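PDB 4IRT: uncharacterized protein from Bacteroides ovatus, which is of unknown function but is a putative neuraminidase, with a BNR repeat-like domain that folds as a beta-propeller. Local coordinates for residues Trp221-Thr224 and Ser225-Tyr229. Numbering follows the deposited sequence.
Sequences WYKT and SGERY. With EDO (1,2-ethanediol), chain M.
Lys223 O is gripped twice: Gly226 N reaches it at 3.0 Å from above the carbonyl plane, closing the type I turn Lys223-Gly226, and O1 of an ethanediol, likely a crystallisation additive, donates to it at 2.9 Å. Glu227 O then takes a nearly straight bond from Lys223 N, and Trp221 O one from Tyr229 N at 2.8 Å, while a water joins Trp221 N to Tyr229 O. Tyr222 and Arg228 bridge backbones between these bonds, and on one side of the loop the Tyr222 ring covers Arg228 CA, a CH-pi contact 4.0 Å from the ring centroid, with Gly226 O at the ring edge. On the other side, with CG anti to the carbonyl carbon (chi1 -59°) and the chain extended beyond it, Lys223 crosses a face of the Tyr229 ring at about a right angle, placing CE 3.6 Å from CE1 of Tyr229, and gives its NZ to Asn237 O. The Tyr229 hydroxyl bonds to Tyr211 O and Glu239 N, so a leucine here would probably leave both backbone groups without that partner and the Lys223 chain without its flat support. With Thr224 OG1 bonded to Glu239 OE2, these bonds pin the loop to strands 206-214 and 239-242 of one propeller sheet.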
ATOM      1  N   TRP A 221      -7.003  18.620  -8.878  1.00 13.37           N
ATOM      2  CA  TRP A 221      -5.968  17.668  -9.268  1.00 12.84           C
ATOM      3  C   TRP A 221      -5.181  18.194 -10.462  1.00 13.64           C
ATOM      4  O   TRP A 221      -5.765  18.816 -11.342  1.00 13.92           O
ATOM      5  CB  TRP A 221      -6.612  16.310  -9.593  1.00 12.49           C
ATOM      6  CG  TRP A 221      -7.129  15.665  -8.342  1.00 11.89           C
ATOM      7  CD1 TRP A 221      -8.354  15.885  -7.742  1.00 11.80           C
ATOM      8  CD2 TRP A 221      -6.418  14.772  -7.490  1.00 11.41           C
ATOM      9  NE1 TRP A 221      -8.438  15.178  -6.562  1.00 11.92           N
ATOM     10  CE2 TRP A 221      -7.277  14.464  -6.393  1.00 11.49           C
ATOM     11  CE3 TRP A 221      -5.141  14.174  -7.547  1.00 11.81           C
ATOM     12  CZ2 TRP A 221      -6.903  13.598  -5.375  1.00 10.89           C
ATOM     13  CZ3 TRP A 221      -4.775  13.298  -6.542  1.00 10.84           C
ATOM     14  CH2 TRP A 221      -5.666  13.003  -5.472  1.00 11.22           C
ATOM     15  N   TYR A 222      -3.864  17.950 -10.455  1.00 14.01           N
ATOM     16  CA  TYR A 222      -2.907  18.480 -11.443  1.00 13.88           C
ATOM     17  C   TYR A 222      -2.055  17.409 -12.102  1.00 14.48           C
ATOM     18  O   TYR A 222      -1.824  16.351 -11.535  1.00 14.54           O
ATOM     19  CB  TYR A 222      -1.992  19.518 -10.780  1.00 14.81           C
ATOM     20  CG  TYR A 222      -2.727  20.832 -10.532  1.00 16.35           C
ATOM     21  CD1 TYR A 222      -3.564  20.987  -9.432  1.00 16.11           C
ATOM     22  CD2 TYR A 222      -2.613  21.900 -11.426  1.00 17.74           C
ATOM     23  CE1 TYR A 222      -4.256  22.171  -9.219  1.00 17.61           C
ATOM     24  CE2 TYR A 222      -3.281  23.100 -11.208  1.00 20.01           C
ATOM     25  CZ  TYR A 222      -4.111  23.228 -10.106  1.00 20.61           C
ATOM     26  OH  TYR A 222      -4.823  24.397  -9.905  1.00 19.87           O
ATOM     27  N   LYS A 223      -1.573  17.725 -13.297  1.00 15.16           N
ATOM     28  CA  LYS A 223      -0.530  16.954 -13.942  1.00 15.66           C
ATOM     29  C   LYS A 223       0.812  17.536 -13.516  1.00 14.91           C
ATOM     30  O   LYS A 223       0.876  18.674 -13.045  1.00 14.81           O
ATOM     31  CB  LYS A 223      -0.675  17.044 -15.459  1.00 15.79           C
ATOM     32  CG  LYS A 223      -2.016  16.536 -15.989  1.00 17.15           C
ATOM     33  CD  LYS A 223      -1.983  16.385 -17.507  1.00 18.04           C
ATOM     34  CE  LYS A 223      -3.295  15.846 -18.050  1.00 19.41           C
ATOM     35  NZ  LYS A 223      -3.248  15.412 -19.481  1.00 19.77           N
ATOM     36  N   THR A 224       1.871  16.760 -13.702  1.00 14.91           N
ATOM     37  CA  THR A 224       3.233  17.217 -13.401  1.00 15.27           C
ATOM     38  C   THR A 224       3.606  18.463 -14.205  1.00 18.72           C
ATOM     39  O   THR A 224       4.402  19.312 -13.750  1.00 16.91           O
ATOM     40  CB  THR A 224       4.303  16.160 -13.736  1.00 14.36           C
ATOM     41  OG1 THR A 224       4.213  15.825 -15.122  1.00 12.92           O
ATOM     42  CG2 THR A 224       4.174  14.909 -12.851  1.00 13.27           C
ATOM     43  N   SER A 225       3.072  18.531 -15.416  1.00 18.87           N
ATOM     44  CA  SER A 225       3.374  19.588 -16.346  1.00 20.96           C
ATOM     45  C   SER A 225       2.569  20.866 -16.043  1.00 22.25           C
ATOM     46  O   SER A 225       2.704  21.861 -16.747  1.00 23.09           O
ATOM     47  CB  SER A 225       3.143  19.102 -17.790  1.00 23.37           C
ATOM     48  OG  SER A 225       1.931  18.354 -17.925  1.00 24.72           O
ATOM     49  N   GLY A 226       1.734  20.834 -15.004  1.00 20.07           N
ATOM     50  CA  GLY A 226       1.098  22.036 -14.474  1.00 20.71           C
ATOM     51  C   GLY A 226      -0.366  22.244 -14.817  1.00 20.41           C
ATOM     52  O   GLY A 226      -1.019  23.099 -14.212  1.00 18.92           O
ATOM     53  N   GLU A 227      -0.909  21.471 -15.760  1.00 18.23           N
ATOM     54  CA  GLU A 227      -2.315  21.634 -16.106  1.00 20.19           C
ATOM     55  C   GLU A 227      -3.201  21.135 -14.966  1.00 19.04           C
ATOM     56  O   GLU A 227      -2.945  20.090 -14.356  1.00 17.70           O
ATOM     57  CB  GLU A 227      -2.692  20.881 -17.389  1.00 22.44           C
ATOM     58  CG  GLU A 227      -1.874  21.255 -18.617  1.00 25.89           C
ATOM     59  CD  GLU A 227      -0.580  20.452 -18.755  1.00 30.35           C
ATOM     60  OE1 GLU A 227      -0.117  19.819 -17.763  1.00 26.60           O
ATOM     61  OE2 GLU A 227      -0.010  20.466 -19.865  1.00 31.07           O
ATOM     62  N   ARG A 228      -4.253  21.875 -14.697  1.00 18.86           N
ATOM     63  CA  ARG A 228      -5.310  21.378 -13.826  1.00 19.51           C
ATOM     64  C   ARG A 228      -6.205  20.422 -14.586  1.00 17.61           C
ATOM     65  O   ARG A 228      -6.686  20.738 -15.658  1.00 16.68           O
ATOM     66  CB  ARG A 228      -6.170  22.518 -13.334  1.00 22.93           C
ATOM     67  CG  ARG A 228      -7.231  22.059 -12.365  1.00 25.50           C
ATOM     68  CD  ARG A 228      -7.859  23.230 -11.662  1.00 31.29           C
ATOM     69  NE  ARG A 228      -9.231  22.910 -11.325  1.00 43.86           N
ATOM     70  CZ  ARG A 228     -10.122  23.787 -10.878  1.00 53.24           C
ATOM     71  NH1 ARG A 228      -9.787  25.066 -10.701  1.00 55.04           N
ATOM     72  NH2 ARG A 228     -11.356  23.373 -10.600  1.00 46.01           N
ATOM     73  N   TYR A 229      -6.443  19.250 -14.036  1.00 17.23           N
ATOM     74  CA  TYR A 229      -7.404  18.318 -14.641  1.00 16.49           C
ATOM     75  C   TYR A 229      -8.850  18.825 -14.625  1.00 18.62           C
ATOM     76  O   TYR A 229      -9.329  19.412 -13.635  1.00 18.36           O
ATOM     77  CB  TYR A 229      -7.411  17.000 -13.864  1.00 15.41           C
ATOM     78  CG  TYR A 229      -6.315  16.030 -14.177  1.00 13.94           C
ATOM     79  CD1 TYR A 229      -6.381  15.230 -15.306  1.00 13.77           C
ATOM     80  CD2 TYR A 229      -5.283  15.789 -13.265  1.00 12.54           C
ATOM     81  CE1 TYR A 229      -5.420  14.291 -15.566  1.00 13.14           C
ATOM     82  CE2 TYR A 229      -4.303  14.836 -13.527  1.00 12.89           C
ATOM     83  CZ  TYR A 229      -4.387  14.067 -14.666  1.00 12.92           C
ATOM     84  OH  TYR A 229      -3.437  13.099 -14.947  1.00 13.04           O
TER
HETATM   85  C1  EDO M 512       1.769  20.969 -10.991  1.00 30.85           C
HETATM   86  O1  EDO M 512       1.467  19.681 -10.412  1.00 19.84           O
HETATM   87  C2  EDO M 512       2.863  21.728 -10.242  1.00 35.16           C
HETATM   88  O2  EDO M 512       4.068  20.953 -10.239  1.00 28.60           O
HETATM   89  O   HOH W   1      -9.074  19.429 -10.689  1.00 15.13           O